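Local coordinates for AT-less polyketide synthase (Streptomyces platensis subsp. rosaceus, PDB 4TKT), which probably catalyses the decarboxylative condensation that extends the polyketide chain, as a ketosynthase domain of the isomigrastatin synthase, at residues R56-F69 against Y222-R236. Numbering follows the deposited sequence.
Sequences RGVPGRTYSKWGGF and YLMIGEGQFASSDGR
In the N-terminal half of the thiolase-fold ketosynthase, segment 56-69, which carries the short strand 66-67, runs along the C-terminal end of helix 220-227 and the residues after it, three hydroxyls of the contact reaching backbone carbonyls. Tyr63 reaches, edge first, toward Gly226 and Ala231. With chi1 at 59° its ring turns in over its own backbone and on toward 222-236. Tyr63 OH gives a short hydrogen bond to Ala231 O (2.5 Å), CZ rests against Ala231 CB, and the CE1 edge faces Gly226 O. The aliphatic part of Arg56 lies over one face of the Tyr63 ring, CG 3.8 Å above its centre. The Arg56 guanidinium then presents NH1 to Gln229 OE1 (3.0 Å), close to its own plane but above that of the amide, while NH2 forms a salt bridge with Asp245, which also accepts from Ser233 OG. Thr62 OG1 donates to Tyr222 O (2.8 Å) from above the carbonyl plane. In the other direction, Tyr222 OH donates to Trp66 O (2.7 Å), which lies in the plane of the tyrosine ring. Trp66 is sandwiched: Gly235 N sits 3.4 Å above one indole face, toward the rim, and Lys65 CG packs on the opposite face. Any CB on Gly235 would collide with Trp66 CG. Water 3 links Ser64 OG to Ser232 O. Replacing Tyr63 by an alanine would probably leave Ala231 O without its hydroxyl donor and the Arg56 chain without the ring that supports it. Three of the four direct hydrogen bonds end on main-chain oxygens, so the contact probably steadies the backbone at Ala231, Tyr222 and Trp66, while the Arg56-Asp245 salt bridge ties the partly exposed margin to the neighbouring loop.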
ATOM      1  N   ARG A  56      12.913   6.642 -32.257  1.00 39.74           N
ATOM      2  CA  ARG A  56      11.863   7.448 -31.641  1.00 37.67           C
ATOM      3  C   ARG A  56      10.790   7.889 -32.633  1.00 38.44           C
ATOM      4  O   ARG A  56      11.098   8.308 -33.749  1.00 40.65           O
ATOM      5  CB  ARG A  56      12.468   8.689 -30.984  1.00 38.72           C
ATOM      6  CG  ARG A  56      13.127   8.463 -29.636  1.00 40.98           C
ATOM      7  CD  ARG A  56      13.790   9.750 -29.151  1.00 48.30           C
ATOM      8  NE  ARG A  56      14.210   9.665 -27.755  1.00 61.08           N
ATOM      9  CZ  ARG A  56      13.447  10.012 -26.722  1.00 74.80           C
ATOM     10  NH1 ARG A  56      12.220  10.474 -26.923  1.00 82.60           N
ATOM     11  NH2 ARG A  56      13.910   9.898 -25.485  1.00 77.11           N
ATOM     12  N   GLY A  57       9.531   7.790 -32.217  1.00 35.88           N
ATOM     13  CA  GLY A  57       8.425   8.376 -32.953  1.00 36.96           C
ATOM     14  C   GLY A  57       7.999   7.674 -34.228  1.00 40.39           C
ATOM     15  O   GLY A  57       7.261   8.243 -35.032  1.00 37.27           O
ATOM     16  N   VAL A  58       8.461   6.444 -34.422  1.00 37.96           N
ATOM     17  CA  VAL A  58       7.996   5.635 -35.542  1.00 39.35           C
ATOM     18  C   VAL A  58       6.529   5.269 -35.337  1.00 38.04           C
ATOM     19  O   VAL A  58       6.156   4.770 -34.276  1.00 40.87           O
ATOM     20  CB  VAL A  58       8.827   4.351 -35.705  1.00 46.23           C
ATOM     21  CG1 VAL A  58       8.185   3.425 -36.726  1.00 42.22           C
ATOM     22  CG2 VAL A  58      10.250   4.693 -36.108  1.00 42.58           C
ATOM     23  N   PRO A  59       5.688   5.534 -36.349  1.00 46.55           N
ATOM     24  CA  PRO A  59       4.253   5.247 -36.269  1.00 37.81           C
ATOM     25  C   PRO A  59       3.966   3.762 -36.054  1.00 42.73           C
ATOM     26  O   PRO A  59       4.504   2.919 -36.773  1.00 39.84           O
ATOM     27  CB  PRO A  59       3.726   5.707 -37.632  1.00 39.32           C
ATOM     28  CG  PRO A  59       4.730   6.685 -38.120  1.00 40.32           C
ATOM     29  CD  PRO A  59       6.049   6.181 -37.621  1.00 46.41           C
ATOM     30  N   GLY A  60       3.130   3.456 -35.066  1.00 36.28           N
ATOM     31  CA  GLY A  60       2.734   2.087 -34.795  1.00 36.45           C
ATOM     32  C   GLY A  60       3.771   1.314 -34.008  1.00 44.43           C
ATOM     33  O   GLY A  60       3.663   0.097 -33.848  1.00 49.21           O
ATOM     34  N   ARG A  61       4.781   2.023 -33.515  1.00 41.15           N
ATOM     35  CA  ARG A  61       5.862   1.396 -32.769  1.00 36.12           C
ATOM     36  C   ARG A  61       6.164   2.143 -31.477  1.00 34.69           C
ATOM     37  O   ARG A  61       5.572   3.186 -31.198  1.00 35.09           O
ATOM     38  CB  ARG A  61       7.128   1.313 -33.625  1.00 38.23           C
ATOM     39  CG  ARG A  61       6.982   0.476 -34.889  1.00 42.91           C
ATOM     40  CD  ARG A  61       6.726  -0.989 -34.570  1.00 40.79           C
ATOM     41  NE  ARG A  61       6.624  -1.801 -35.781  1.00 57.82           N
ATOM     42  CZ  ARG A  61       5.490  -2.030 -36.434  1.00 62.27           C
ATOM     43  NH1 ARG A  61       4.352  -1.510 -35.995  1.00 65.01           N
ATOM     44  NH2 ARG A  61       5.493  -2.781 -37.527  1.00 62.88           N
ATOM     45  N   THR A  62       7.087   1.596 -30.693  1.00 34.46           N
ATOM     46  CA  THR A  62       7.550   2.239 -29.469  1.00 33.17           C
ATOM     47  C   THR A  62       9.024   1.926 -29.239  1.00 34.37           C
ATOM     48  O   THR A  62       9.509   0.865 -29.628  1.00 39.29           O
ATOM     49  CB  THR A  62       6.732   1.793 -28.243  1.00 34.01           C
ATOM     50  OG1 THR A  62       7.205   2.479 -27.078  1.00 35.11           O
ATOM     51  CG2 THR A  62       6.858   0.297 -28.026  1.00 32.26           C
ATOM     52  N   TYR A  63       9.737   2.856 -28.614  1.00 38.44           N
ATOM     53  CA  TYR A  63      11.168   2.689 -28.389  1.00 38.28           C
ATOM     54  C   TYR A  63      11.462   2.280 -26.950  1.00 38.45           C
ATOM     55  O   TYR A  63      12.620   2.115 -26.563  1.00 40.80           O
ATOM     56  CB  TYR A  63      11.921   3.974 -28.748  1.00 35.84           C
ATOM     57  CG  TYR A  63      11.474   5.186 -27.969  1.00 34.20           C
ATOM     58  CD1 TYR A  63      10.354   5.911 -28.355  1.00 37.92           C
ATOM     59  CD2 TYR A  63      12.176   5.608 -26.850  1.00 33.87           C
ATOM     60  CE1 TYR A  63       9.941   7.019 -27.643  1.00 39.44           C
ATOM     61  CE2 TYR A  63      11.772   6.712 -26.133  1.00 39.18           C
ATOM     62  CZ  TYR A  63      10.655   7.415 -26.532  1.00 39.96           C
ATOM     63  OH  TYR A  63      10.257   8.517 -25.811  1.00 39.73           O
ATOM     64  N   SER A  64      10.406   2.114 -26.163  1.00 35.42           N
ATOM     65  CA  SER A  64      10.538   1.627 -24.797  1.00 36.18           C
ATOM     66  C   SER A  64      10.152   0.159 -24.718  1.00 36.05           C
ATOM     67  O   SER A  64       9.157  -0.260 -25.310  1.00 39.44           O
ATOM     68  CB  SER A  64       9.672   2.447 -23.841  1.00 37.14           C
ATOM     69  OG  SER A  64       9.701   1.895 -22.537  1.00 40.24           O
ATOM     70  N   LYS A  65      10.940  -0.623 -23.987  1.00 36.87           N
ATOM     71  CA  LYS A  65      10.642  -2.037 -23.799  1.00 36.85           C
ATOM     72  C   LYS A  65      10.873  -2.459 -22.352  1.00 34.71           C
ATOM     73  O   LYS A  65      11.077  -3.637 -22.062  1.00 36.46           O
ATOM     74  CB  LYS A  65      11.490  -2.895 -24.740  1.00 36.62           C
ATOM     75  CG  LYS A  65      12.987  -2.748 -24.542  1.00 37.55           C
ATOM     76  CD  LYS A  65      13.746  -3.732 -25.417  1.00 40.72           C
ATOM     77  CE  LYS A  65      15.236  -3.705 -25.127  1.00 51.19           C
ATOM     78  NZ  LYS A  65      15.961  -4.773 -25.873  1.00 61.42           N
ATOM     79  N   TRP A  66      10.831  -1.487 -21.448  1.00 34.34           N
ATOM     80  CA  TRP A  66      11.087  -1.742 -20.036  1.00 32.29           C
ATOM     81  C   TRP A  66       9.902  -1.350 -19.163  1.00 33.61           C
ATOM     82  O   TRP A  66       9.004  -0.630 -19.602  1.00 33.66           O
ATOM     83  CB  TRP A  66      12.337  -0.987 -19.583  1.00 37.63           C
ATOM     84  CG  TRP A  66      13.545  -1.289 -20.404  1.00 39.21           C
ATOM     85  CD1 TRP A  66      14.448  -2.290 -20.197  1.00 36.35           C
ATOM     86  CD2 TRP A  66      13.988  -0.584 -21.570  1.00 38.79           C
ATOM     87  NE1 TRP A  66      15.426  -2.253 -21.161  1.00 37.95           N
ATOM     88  CE2 TRP A  66      15.167  -1.214 -22.015  1.00 42.54           C
ATOM     89  CE3 TRP A  66      13.501   0.517 -22.281  1.00 37.41           C
ATOM     90  CZ2 TRP A  66      15.868  -0.778 -23.139  1.00 41.13           C
ATOM     91  CZ3 TRP A  66      14.200   0.951 -23.395  1.00 41.80           C
ATOM     92  CH2 TRP A  66      15.369   0.303 -23.815  1.00 39.92           C
ATOM     93  N   GLY A  67       9.909  -1.825 -17.922  1.00 31.79           N
ATOM     94  CA  GLY A  67       8.877  -1.466 -16.967  1.00 28.94           C
ATOM     95  C   GLY A  67       9.076  -2.093 -15.602  1.00 33.50           C
ATOM     96  O   GLY A  67       9.827  -3.055 -15.450  1.00 30.26           O
ATOM     97  N   GLY A  68       8.408  -1.530 -14.600  1.00 38.53           N
ATOM     98  CA  GLY A  68       8.368  -2.129 -13.279  1.00 28.26           C
ATOM     99  C   GLY A  68       7.126  -2.988 -13.207  1.00 29.21           C
ATOM    100  O   GLY A  68       6.008  -2.472 -13.202  1.00 35.01           O
ATOM    101  N   PHE A  69       7.311  -4.303 -13.168  1.00 27.94           N
ATOM    102  CA  PHE A  69       6.181  -5.214 -13.291  1.00 33.82           C
ATOM    103  C   PHE A  69       5.919  -6.035 -12.042  1.00 27.36           C
ATOM    104  O   PHE A  69       6.846  -6.473 -11.367  1.00 29.56           O
ATOM    105  CB  PHE A  69       6.394  -6.158 -14.475  1.00 29.21           C
ATOM    106  CG  PHE A  69       6.310  -5.482 -15.808  1.00 30.95           C
ATOM    107  CD1 PHE A  69       5.082  -5.249 -16.402  1.00 29.54           C
ATOM    108  CD2 PHE A  69       7.456  -5.074 -16.467  1.00 32.01           C
ATOM    109  CE1 PHE A  69       4.998  -4.626 -17.626  1.00 26.54           C
ATOM    110  CE2 PHE A  69       7.378  -4.454 -17.695  1.00 32.00           C
ATOM    111  CZ  PHE A  69       6.146  -4.226 -18.272  1.00 27.51           C
ATOM    112  N   TYR A 222       2.258   1.660 -24.112  1.00 32.31           N
ATOM    113  CA  TYR A 222       3.622   1.782 -24.604  1.00 29.14           C
ATOM    114  C   TYR A 222       3.676   2.431 -25.981  1.00 29.28           C
ATOM    115  O   TYR A 222       4.601   3.185 -26.277  1.00 30.89           O
ATOM    116  CB  TYR A 222       4.299   0.412 -24.621  1.00 31.61           C
ATOM    117  CG  TYR A 222       4.836   0.033 -23.263  1.00 32.11           C
ATOM    118  CD1 TYR A 222       4.011  -0.543 -22.304  1.00 30.71           C
ATOM    119  CD2 TYR A 222       6.160   0.282 -22.928  1.00 25.72           C
ATOM    120  CE1 TYR A 222       4.498  -0.875 -21.051  1.00 24.01           C
ATOM    121  CE2 TYR A 222       6.655  -0.045 -21.680  1.00 28.17           C
ATOM    122  CZ  TYR A 222       5.820  -0.623 -20.746  1.00 28.03           C
ATOM    123  OH  TYR A 222       6.311  -0.949 -19.506  1.00 24.25           O
ATOM    124  N   LEU A 223       2.681   2.153 -26.817  1.00 26.72           N
ATOM    125  CA  LEU A 223       2.585   2.817 -28.112  1.00 27.69           C
ATOM    126  C   LEU A 223       2.303   4.303 -27.919  1.00 35.99           C
ATOM    127  O   LEU A 223       2.620   5.128 -28.775  1.00 40.13           O
ATOM    128  CB  LEU A 223       1.494   2.178 -28.971  1.00 27.94           C
ATOM    129  CG  LEU A 223       1.764   0.772 -29.510  1.00 35.07           C
ATOM    130  CD1 LEU A 223       0.527   0.216 -30.194  1.00 35.84           C
ATOM    131  CD2 LEU A 223       2.944   0.775 -30.469  1.00 34.18           C
HETATM  132  N   MSE A 224       1.711   4.633 -26.779  1.00 36.82           N
HETATM  133  CA  MSE A 224       1.319   6.002 -26.480  1.00 32.13           C
HETATM  134  C   MSE A 224       2.498   6.842 -26.002  1.00 36.74           C
HETATM  135  O   MSE A 224       2.695   7.968 -26.460  1.00 39.98           O
HETATM  136  CB  MSE A 224       0.215   6.007 -25.427  1.00 31.84           C
HETATM  137  CG  MSE A 224      -0.433   7.356 -25.214  1.00 32.65           C
HETATM  138 SE   MSE A 224      -0.580   7.785 -23.326  1.00141.04          SE
HETATM  139  CE  MSE A 224       1.170   8.578 -23.074  1.00 25.20           C
ATOM    140  N   ILE A 225       3.276   6.295 -25.075  1.00 31.90           N
ATOM    141  CA  ILE A 225       4.446   6.999 -24.564  1.00 33.40           C
ATOM    142  C   ILE A 225       5.558   7.032 -25.609  1.00 35.66           C
ATOM    143  O   ILE A 225       6.499   7.818 -25.503  1.00 40.58           O
ATOM    144  CB  ILE A 225       4.977   6.356 -23.268  1.00 26.15           C
ATOM    145  CG1 ILE A 225       5.464   4.932 -23.526  1.00 37.37           C
ATOM    146  CG2 ILE A 225       3.903   6.357 -22.201  1.00 25.16           C
ATOM    147  CD1 ILE A 225       6.035   4.256 -22.290  1.00 36.57           C
ATOM    148  N   GLY A 226       5.444   6.176 -26.619  1.00 28.32           N
ATOM    149  CA  GLY A 226       6.386   6.177 -27.722  1.00 29.52           C
ATOM    150  C   GLY A 226       6.071   7.295 -28.695  1.00 34.96           C
ATOM    151  O   GLY A 226       6.961   8.000 -29.164  1.00 38.53           O
ATOM    152  N   GLU A 227       4.786   7.456 -28.990  1.00 30.04           N
ATOM    153  CA  GLU A 227       4.333   8.504 -29.891  1.00 34.02           C
ATOM    154  C   GLU A 227       4.551   9.881 -29.275  1.00 34.34           C
ATOM    155  O   GLU A 227       5.037  10.797 -29.936  1.00 39.20           O
ATOM    156  CB  GLU A 227       2.856   8.310 -30.232  1.00 38.01           C
ATOM    157  CG  GLU A 227       2.346   9.234 -31.320  1.00 50.40           C
ATOM    158  CD  GLU A 227       0.837   9.205 -31.443  1.00 65.67           C
ATOM    159  OE1 GLU A 227       0.332   9.056 -32.577  1.00 76.18           O
ATOM    160  OE2 GLU A 227       0.153   9.339 -30.406  1.00 68.14           O
ATOM    161  N   GLY A 228       4.195  10.018 -28.002  1.00 34.79           N
ATOM    162  CA  GLY A 228       4.324  11.284 -27.305  1.00 34.24           C
ATOM    163  C   GLY A 228       5.731  11.553 -26.810  1.00 40.20           C
ATOM    164  O   GLY A 228       6.007  12.618 -26.259  1.00 43.29           O
ATOM    165  N   GLN A 229       6.615  10.579 -27.009  1.00 43.09           N
ATOM    166  CA  GLN A 229       8.010  10.682 -26.593  1.00 30.88           C
ATOM    167  C   GLN A 229       8.149  10.931 -25.092  1.00 37.75           C
ATOM    168  O   GLN A 229       9.067  11.623 -24.656  1.00 39.43           O
ATOM    169  CB  GLN A 229       8.721  11.795 -27.364  1.00 38.83           C
ATOM    170  CG  GLN A 229       8.497  11.758 -28.861  1.00 47.95           C
ATOM    171  CD  GLN A 229       9.750  11.385 -29.614  1.00 54.79           C
ATOM    172  OE1 GLN A 229      10.373  10.366 -29.329  1.00 68.56           O
ATOM    173  NE2 GLN A 229      10.135  12.217 -30.573  1.00 48.21           N
ATOM    174  N   PHE A 230       7.232  10.373 -24.309  1.00 35.24           N
ATOM    175  CA  PHE A 230       7.303  10.493 -22.857  1.00 33.94           C
ATOM    176  C   PHE A 230       8.254   9.459 -22.267  1.00 34.49           C
ATOM    177  O   PHE A 230       8.710   9.598 -21.133  1.00 35.30           O
ATOM    178  CB  PHE A 230       5.921  10.332 -22.222  1.00 31.89           C
ATOM    179  CG  PHE A 230       4.914  11.339 -22.686  1.00 37.90           C
ATOM    180  CD1 PHE A 230       5.049  12.678 -22.355  1.00 39.69           C
ATOM    181  CD2 PHE A 230       3.818  10.947 -23.435  1.00 38.54           C
ATOM    182  CE1 PHE A 230       4.116  13.609 -22.775  1.00 40.44           C
ATOM    183  CE2 PHE A 230       2.881  11.871 -23.858  1.00 41.37           C
ATOM    184  CZ  PHE A 230       3.031  13.205 -23.528  1.00 41.33           C
ATOM    185  N   ALA A 231       8.546   8.419 -23.041  1.00 28.41           N
ATOM    186  CA  ALA A 231       9.364   7.315 -22.551  1.00 33.86           C
ATOM    187  C   ALA A 231      10.850   7.647 -22.599  1.00 37.90           C
ATOM    188  O   ALA A 231      11.312   8.336 -23.509  1.00 43.98           O
ATOM    189  CB  ALA A 231       9.080   6.057 -23.352  1.00 28.27           C
ATOM    190  N   SER A 232      11.595   7.156 -21.612  1.00 35.90           N
ATOM    191  CA  SER A 232      13.046   7.316 -21.595  1.00 38.97           C
ATOM    192  C   SER A 232      13.715   6.258 -22.468  1.00 39.82           C
ATOM    193  O   SER A 232      13.227   5.135 -22.587  1.00 35.03           O
ATOM    194  CB  SER A 232      13.585   7.245 -20.163  1.00 34.89           C
ATOM    195  OG  SER A 232      13.162   6.061 -19.510  1.00 32.05           O
ATOM    196  N   SER A 233      14.841   6.622 -23.069  1.00 40.38           N
ATOM    197  CA  SER A 233      15.527   5.746 -24.012  1.00 40.80           C
ATOM    198  C   SER A 233      16.137   4.507 -23.363  1.00 39.76           C
ATOM    199  O   SER A 233      16.450   3.536 -24.053  1.00 39.43           O
ATOM    200  CB  SER A 233      16.621   6.524 -24.741  1.00 34.52           C
ATOM    201  OG  SER A 233      16.070   7.620 -25.444  1.00 62.88           O
ATOM    202  N   ASP A 234      16.308   4.545 -22.045  1.00 32.57           N
ATOM    203  CA  ASP A 234      16.978   3.462 -21.329  1.00 36.24           C
ATOM    204  C   ASP A 234      16.054   2.754 -20.341  1.00 40.00           C
ATOM    205  O   ASP A 234      16.500   1.917 -19.557  1.00 45.36           O
ATOM    206  CB  ASP A 234      18.207   3.997 -20.592  1.00 37.40           C
ATOM    207  CG  ASP A 234      17.849   4.998 -19.512  1.00 47.72           C
ATOM    208  OD1 ASP A 234      16.749   5.585 -19.583  1.00 54.80           O
ATOM    209  OD2 ASP A 234      18.672   5.203 -18.596  1.00 51.18           O
ATOM    210  N   GLY A 235      14.771   3.100 -20.377  1.00 42.87           N
ATOM    211  CA  GLY A 235      13.781   2.468 -19.524  1.00 43.16           C
ATOM    212  C   GLY A 235      14.028   2.675 -18.043  1.00 42.34           C
ATOM    213  O   GLY A 235      13.745   1.801 -17.227  1.00 44.83           O
ATOM    214  N   ARG A 236      14.554   3.842 -17.696  1.00 41.04           N
ATOM    215  CA  ARG A 236      14.834   4.166 -16.307  1.00 37.47           C
ATOM    216  C   ARG A 236      14.299   5.545 -15.955  1.00 35.70           C
ATOM    217  O   ARG A 236      14.217   6.425 -16.810  1.00 39.51           O
ATOM    218  CB  ARG A 236      16.339   4.106 -16.032  1.00 38.95           C
ATOM    219  CG  ARG A 236      16.955   2.724 -16.177  1.00 39.46           C
ATOM    220  CD  ARG A 236      16.309   1.733 -15.223  1.00 37.89           C
ATOM    221  NE  ARG A 236      17.027   0.462 -15.160  1.00 38.40           N
ATOM    222  CZ  ARG A 236      16.934  -0.500 -16.073  1.00 40.98           C
ATOM    223  NH1 ARG A 236      16.163  -0.341 -17.140  1.00 44.40           N
ATOM    224  NH2 ARG A 236      17.619  -1.624 -15.922  1.00 40.89           N
TER
HETATM  225  O   HOH W   1       8.107   5.654 -31.065  1.00 27.37           O
HETATM  226  O   HOH W   2       3.208   4.503 -31.395  1.00 30.66           O
HETATM  227  O   HOH W   3      10.937   3.952 -20.839  1.00 36.99           O